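Local coordinates for 5'-Methylthioadenosine Nucleosidase (Arabidopsis thaliana, PDB 2H8G), which is a nucleosidase of the phosphorylase superfamily, an alpha/beta protein whose pocket holds adenine, at residues V32-M35 with Q36-L40; P162-L165 with K166-L170. All coordinates share one frame; numbering follows the deposited sequence.

Contact 1 of 2, residues V32-M35 with Q36-L40; sequences VIAM and QAEAL
Met35 and Glu38 meet first through hydrogen bonds, and together they show how a helix start can be secured by the backbone and a side chain at once. Glu38 folds back toward the preceding loop, its CG beside the backbone N (chi1 -60°) and its chain extended from there, which places OE1 2.9 Å from Met35 N. That N-H arrives above the carboxylate plane, 37° out of it. Water 1 lies 2.8 Å from the same OE1 and accepts the N-H of Ala34, so carboxylate and water together serve two successive peptide groups of the loop. The other oxygen, OE2, is hydrogen-bonded to Thr116.

Among backbone bonds, Met35 O takes two donors. Ala39 N, at 3.2 Å from Met35 O, lies in the carbonyl plane, whereas Glu38 N comes in at 2.9 Å to the same oxygen from well above that plane. This doubled acceptance opens the first turn of helix 36-45.

Apolar contacts lie beside these polar ones. The Ile33 and Glu38 side chains run antiparallel past one another, Ile33 CG2 resting 3.4 Å from Glu38 CB, while Ile33 CD1 reaches Ala39 CB at 3.9 Å. On the other flank the Met35 side chain runs obliquely across the carboxylate, its SD 3.9 Å from Glu38 CD, before its end turns away. Strand 72-78 closes over Ile33 and Ala39.

With Met35 at the N-cap and Glu38 three residues on, the bond from Met35 N to the carboxylate is one half of a capping box; the reciprocal half, from the N-cap side chain, is absent. The site is a strand-to-helix turn next to the adenine pocket, which Glu38 reaches through Thr116.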
ATOM      1  N   VAL A  32     -14.969  -0.315   4.297  1.00 19.16           N
ATOM      2  CA  VAL A  32     -13.759  -1.008   3.881  1.00 18.36           C
ATOM      3  C   VAL A  32     -13.394  -1.812   5.121  1.00 19.15           C
ATOM      4  O   VAL A  32     -13.110  -1.239   6.175  1.00 18.41           O
ATOM      5  CB  VAL A  32     -12.622  -0.032   3.534  1.00 16.99           C
ATOM      6  CG1 VAL A  32     -11.331  -0.809   3.312  1.00 18.31           C
ATOM      7  CG2 VAL A  32     -12.982   0.756   2.279  1.00 17.80           C
ATOM      8  N   ILE A  33     -13.442  -3.136   5.000  1.00 18.27           N
ATOM      9  CA  ILE A  33     -13.161  -4.036   6.118  1.00 18.74           C
ATOM     10  C   ILE A  33     -12.131  -5.080   5.701  1.00 18.86           C
ATOM     11  O   ILE A  33     -12.326  -5.818   4.735  1.00 21.24           O
ATOM     12  CB  ILE A  33     -14.472  -4.711   6.588  1.00 19.93           C
ATOM     13  CG1 ILE A  33     -15.490  -3.621   6.954  1.00 19.98           C
ATOM     14  CG2 ILE A  33     -14.208  -5.624   7.778  1.00 20.33           C
ATOM     15  CD1 ILE A  33     -16.841  -4.137   7.423  1.00 21.59           C
ATOM     16  N   ALA A  34     -11.033  -5.141   6.448  1.00 18.33           N
ATOM     17  CA  ALA A  34      -9.930  -6.047   6.141  1.00 18.30           C
ATOM     18  C   ALA A  34     -10.194  -7.542   6.252  1.00 20.12           C
ATOM     19  O   ALA A  34      -9.747  -8.311   5.400  1.00 21.43           O
ATOM     20  CB  ALA A  34      -8.730  -5.691   7.000  1.00 18.97           C
ATOM     21  N   MET A  35     -10.892  -7.958   7.302  1.00 21.29           N
ATOM     22  CA  MET A  35     -11.166  -9.381   7.514  1.00 22.37           C
ATOM     23  C   MET A  35     -12.624  -9.743   7.259  1.00 24.63           C
ATOM     24  O   MET A  35     -13.531  -9.047   7.705  1.00 23.59           O
ATOM     25  CB  MET A  35     -10.792  -9.768   8.947  1.00 24.45           C
ATOM     26  CG  MET A  35      -9.351  -9.450   9.316  1.00 26.61           C
ATOM     27  SD  MET A  35      -8.982  -9.845  11.041  1.00 31.37           S
ATOM     28  CE  MET A  35      -8.678 -11.610  10.926  1.00 31.64           C
ATOM     29  N   GLN A  36     -12.848 -10.844   6.546  1.00 26.23           N
ATOM     30  CA  GLN A  36     -14.212 -11.274   6.255  1.00 30.31           C
ATOM     31  C   GLN A  36     -14.968 -11.486   7.564  1.00 29.78           C
ATOM     32  O   GLN A  36     -16.170 -11.236   7.638  1.00 29.19           O
ATOM     33  CB  GLN A  36     -14.215 -12.586   5.463  1.00 33.65           C
ATOM     34  CG  GLN A  36     -13.953 -13.823   6.313  1.00 38.94           C
ATOM     35  CD  GLN A  36     -14.517 -15.094   5.698  1.00 41.55           C
ATOM     36  OE1 GLN A  36     -15.691 -15.152   5.330  1.00 43.44           O
ATOM     37  NE2 GLN A  36     -13.683 -16.121   5.590  1.00 42.45           N
ATOM     38  N   ALA A  37     -14.254 -11.943   8.591  1.00 29.55           N
ATOM     39  CA  ALA A  37     -14.849 -12.202   9.900  1.00 30.76           C
ATOM     40  C   ALA A  37     -15.339 -10.925  10.569  1.00 30.52           C
ATOM     41  O   ALA A  37     -16.233 -10.963  11.415  1.00 31.27           O
ATOM     42  CB  ALA A  37     -13.846 -12.904  10.795  1.00 30.17           C
ATOM     43  N   GLU A  38     -14.741  -9.796  10.203  1.00 29.00           N
ATOM     44  CA  GLU A  38     -15.146  -8.512  10.764  1.00 28.39           C
ATOM     45  C   GLU A  38     -16.371  -8.013   9.999  1.00 27.80           C
ATOM     46  O   GLU A  38     -17.209  -7.293  10.545  1.00 28.88           O
ATOM     47  CB  GLU A  38     -14.013  -7.477  10.628  1.00 26.31           C
ATOM     48  CG  GLU A  38     -12.703  -7.838  11.325  1.00 28.31           C
ATOM     49  CD  GLU A  38     -11.565  -6.867  10.995  1.00 26.96           C
ATOM     50  OE1 GLU A  38     -11.389  -6.528   9.807  1.00 23.81           O
ATOM     51  OE2 GLU A  38     -10.834  -6.454  11.922  1.00 25.66           O
ATOM     52  N   ALA A  39     -16.472  -8.417   8.735  1.00 26.97           N
ATOM     53  CA  ALA A  39     -17.570  -7.991   7.872  1.00 27.96           C
ATOM     54  C   ALA A  39     -18.835  -8.836   7.955  1.00 29.44           C
ATOM     55  O   ALA A  39     -19.943  -8.300   7.909  1.00 29.66           O
ATOM     56  CB  ALA A  39     -17.098  -7.932   6.424  1.00 27.02           C
ATOM     57  N   LEU A  40     -18.676 -10.150   8.068  1.00 31.56           N
ATOM     58  CA  LEU A  40     -19.831 -11.044   8.126  1.00 32.29           C
ATOM     59  C   LEU A  40     -20.911 -10.613   9.114  1.00 32.74           C
ATOM     60  O   LEU A  40     -22.091 -10.580   8.767  1.00 32.03           O
ATOM     61  CB  LEU A  40     -19.388 -12.479   8.434  1.00 33.66           C
ATOM     62  CG  LEU A  40     -18.657 -13.206   7.300  1.00 35.63           C
ATOM     63  CD1 LEU A  40     -18.212 -14.582   7.773  1.00 36.53           C
ATOM     64  CD2 LEU A  40     -19.577 -13.320   6.088  1.00 36.39           C
TER
HETATM   65  O   HOH W   1     -10.986  -3.856   9.010  1.00 20.43           O

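Contact 2 of 2, residues P162-L165 with K166-L170; sequences PNLL and KELNL
The C-terminal turn of helix 162-168, in which Leu164 and Leu165 meet Leu168, Asn169 and Leu170, illustrates how an alpha-helix ends on a residue of left-handed backbone conformation. Asn169 has positive phi (48°) and turns the chain out of the helix toward strand 171-177.

The backbone ladder changes character along the turn. Lys166 N bonds Pro162 O at 3.0 Å in the usual helical manner, and Leu168 N meets Leu164 O at 2.9 Å, almost straight at 172°. Leu164 O also accepts Glu167 N, which approaches from above the carbonyl plane. The last rung, Asn169 N to Leu165 O, is short at 2.8 Å but weak in angle.

Leucines line the inner side of this helix end. Leu164 CD2 packs on Leu168 CD2 at 4.0 Å, the two side chains crossing at a slant, and also approaches Leu170 CD1; Phe258 and Val255 of helix 233-259 lie against this row. Leu165 shares the first torsion of Leu164 but differs at the second (chi2 62°), and its CD1 turns to Leu170, coming 4.1 Å from Leu170 CB and an unusually short 3.0 Å from Leu170 O, close for a methyl group. Leu132 of strand 130-138 lies alongside both Leu164 and Leu165.

At the exposed face, Leu165 O gains a second donor besides Asn169 N: water 2 gives it a hydrogen bond at 3.0 Å and reaches, only weakly, to Asn169 OD1 at 3.5 Å.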
ATOM      1  N   PRO A 162     -19.159  15.527  14.643  1.00 26.39           N
ATOM      2  CA  PRO A 162     -19.517  15.969  15.994  1.00 27.16           C
ATOM      3  C   PRO A 162     -20.868  15.477  16.507  1.00 26.33           C
ATOM      4  O   PRO A 162     -20.981  15.066  17.662  1.00 26.83           O
ATOM      5  CB  PRO A 162     -19.451  17.489  15.883  1.00 26.63           C
ATOM      6  CG  PRO A 162     -19.862  17.733  14.463  1.00 27.34           C
ATOM      7  CD  PRO A 162     -19.067  16.678  13.727  1.00 26.06           C
ATOM      8  N   ASN A 163     -21.890  15.519  15.657  1.00 26.45           N
ATOM      9  CA  ASN A 163     -23.218  15.073  16.074  1.00 26.48           C
ATOM     10  C   ASN A 163     -23.270  13.570  16.311  1.00 26.49           C
ATOM     11  O   ASN A 163     -23.949  13.100  17.226  1.00 26.93           O
ATOM     12  CB  ASN A 163     -24.273  15.475  15.040  1.00 27.50           C
ATOM     13  CG  ASN A 163     -24.452  16.975  14.945  1.00 31.56           C
ATOM     14  OD1 ASN A 163     -24.491  17.668  15.960  1.00 33.63           O
ATOM     15  ND2 ASN A 163     -24.576  17.482  13.725  1.00 33.29           N
ATOM     16  N   LEU A 164     -22.554  12.813  15.486  1.00 24.40           N
ATOM     17  CA  LEU A 164     -22.517  11.364  15.630  1.00 25.03           C
ATOM     18  C   LEU A 164     -21.909  11.022  16.983  1.00 25.10           C
ATOM     19  O   LEU A 164     -22.420  10.177  17.712  1.00 25.85           O
ATOM     20  CB  LEU A 164     -21.677  10.740  14.509  1.00 23.05           C
ATOM     21  CG  LEU A 164     -21.479   9.220  14.480  1.00 25.17           C
ATOM     22  CD1 LEU A 164     -20.948   8.814  13.111  1.00 24.42           C
ATOM     23  CD2 LEU A 164     -20.509   8.779  15.566  1.00 26.56           C
ATOM     24  N   LEU A 165     -20.817  11.700  17.314  1.00 26.23           N
ATOM     25  CA  LEU A 165     -20.122  11.468  18.571  1.00 28.91           C
ATOM     26  C   LEU A 165     -20.978  11.860  19.778  1.00 30.16           C
ATOM     27  O   LEU A 165     -20.941  11.197  20.812  1.00 32.24           O
ATOM     28  CB  LEU A 165     -18.806  12.253  18.579  1.00 30.45           C
ATOM     29  CG  LEU A 165     -17.775  11.930  19.662  1.00 31.44           C
ATOM     30  CD1 LEU A 165     -17.325  10.487  19.527  1.00 33.65           C
ATOM     31  CD2 LEU A 165     -16.583  12.866  19.522  1.00 33.42           C
ATOM     32  N   LYS A 166     -21.752  12.931  19.634  1.00 30.90           N
ATOM     33  CA  LYS A 166     -22.613  13.414  20.712  1.00 32.56           C
ATOM     34  C   LYS A 166     -23.838  12.517  20.920  1.00 31.90           C
ATOM     35  O   LYS A 166     -24.503  12.583  21.959  1.00 32.69           O
ATOM     36  CB  LYS A 166     -23.060  14.849  20.408  1.00 34.80           C
ATOM     37  CG  LYS A 166     -24.004  15.436  21.438  1.00 37.57           C
ATOM     38  CD  LYS A 166     -23.388  15.395  22.823  1.00 38.28           C
ATOM     39  CE  LYS A 166     -24.443  15.649  23.880  1.00 39.24           C
ATOM     40  NZ  LYS A 166     -25.530  14.638  23.786  1.00 40.73           N
ATOM     41  N   GLU A 167     -24.129  11.682  19.930  1.00 29.55           N
ATOM     42  CA  GLU A 167     -25.271  10.777  19.987  1.00 29.26           C
ATOM     43  C   GLU A 167     -24.867   9.386  20.458  1.00 27.46           C
ATOM     44  O   GLU A 167     -25.509   8.799  21.331  1.00 26.75           O
ATOM     45  CB  GLU A 167     -25.910  10.671  18.602  1.00 31.74           C
ATOM     46  CG  GLU A 167     -26.960   9.583  18.465  1.00 35.86           C
ATOM     47  CD  GLU A 167     -28.344  10.053  18.840  1.00 38.95           C
ATOM     48  OE1 GLU A 167     -28.564  10.394  20.022  1.00 41.50           O
ATOM     49  OE2 GLU A 167     -29.214  10.086  17.944  1.00 40.52           O
ATOM     50  N   LEU A 168     -23.798   8.859  19.871  1.00 25.92           N
ATOM     51  CA  LEU A 168     -23.321   7.527  20.217  1.00 26.62           C
ATOM     52  C   LEU A 168     -22.321   7.519  21.369  1.00 26.50           C
ATOM     53  O   LEU A 168     -22.066   6.476  21.967  1.00 26.86           O
ATOM     54  CB  LEU A 168     -22.701   6.861  18.985  1.00 27.32           C
ATOM     55  CG  LEU A 168     -23.658   6.441  17.864  1.00 29.21           C
ATOM     56  CD1 LEU A 168     -24.399   7.640  17.313  1.00 30.31           C
ATOM     57  CD2 LEU A 168     -22.867   5.762  16.760  1.00 29.56           C
ATOM     58  N   ASN A 169     -21.764   8.687  21.673  1.00 25.66           N
ATOM     59  CA  ASN A 169     -20.790   8.839  22.752  1.00 25.65           C
ATOM     60  C   ASN A 169     -19.685   7.791  22.695  1.00 23.92           C
ATOM     61  O   ASN A 169     -19.421   7.074  23.663  1.00 23.59           O
ATOM     62  CB  ASN A 169     -21.492   8.787  24.111  1.00 27.13           C
ATOM     63  CG  ASN A 169     -20.555   9.100  25.265  1.00 26.50           C
ATOM     64  OD1 ASN A 169     -19.745  10.025  25.192  1.00 30.17           O
ATOM     65  ND2 ASN A 169     -20.672   8.340  26.341  1.00 26.23           N
ATOM     66  N   LEU A 170     -19.037   7.708  21.542  1.00 22.57           N
ATOM     67  CA  LEU A 170     -17.947   6.768  21.369  1.00 22.04           C
ATOM     68  C   LEU A 170     -16.678   7.452  21.846  1.00 21.94           C
ATOM     69  O   LEU A 170     -16.573   8.679  21.793  1.00 22.80           O
ATOM     70  CB  LEU A 170     -17.804   6.391  19.891  1.00 24.06           C
ATOM     71  CG  LEU A 170     -19.021   5.732  19.237  1.00 23.96           C
ATOM     72  CD1 LEU A 170     -18.760   5.515  17.752  1.00 27.55           C
ATOM     73  CD2 LEU A 170     -19.311   4.408  19.927  1.00 25.38           C
TER
HETATM   74  O   HOH W   2     -20.479  12.854  23.283  1.00 47.83           O

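Overall arrangement
The two contacts mark opposite kinds of junction in one alpha/beta fold. Contact 1 comes first along the chain, where strand 28-32 gives way to helix 36-45; contact 2 follows much later, where helix 162-168 ends and strand 171-177 begins. Both strands belong to the same mixed sheet, yet the contacts do not touch: their centres are 24 Å apart and their nearest atoms about 14 Å. Contact 1 lies nearer the middle of the chain, with the Glu38 side chain about 6 Å from adenine, whereas contact 2 is at the surface against helix 233-259. One junction thus lies next to the ligand pocket, and the other joins a peripheral helix to the sheet.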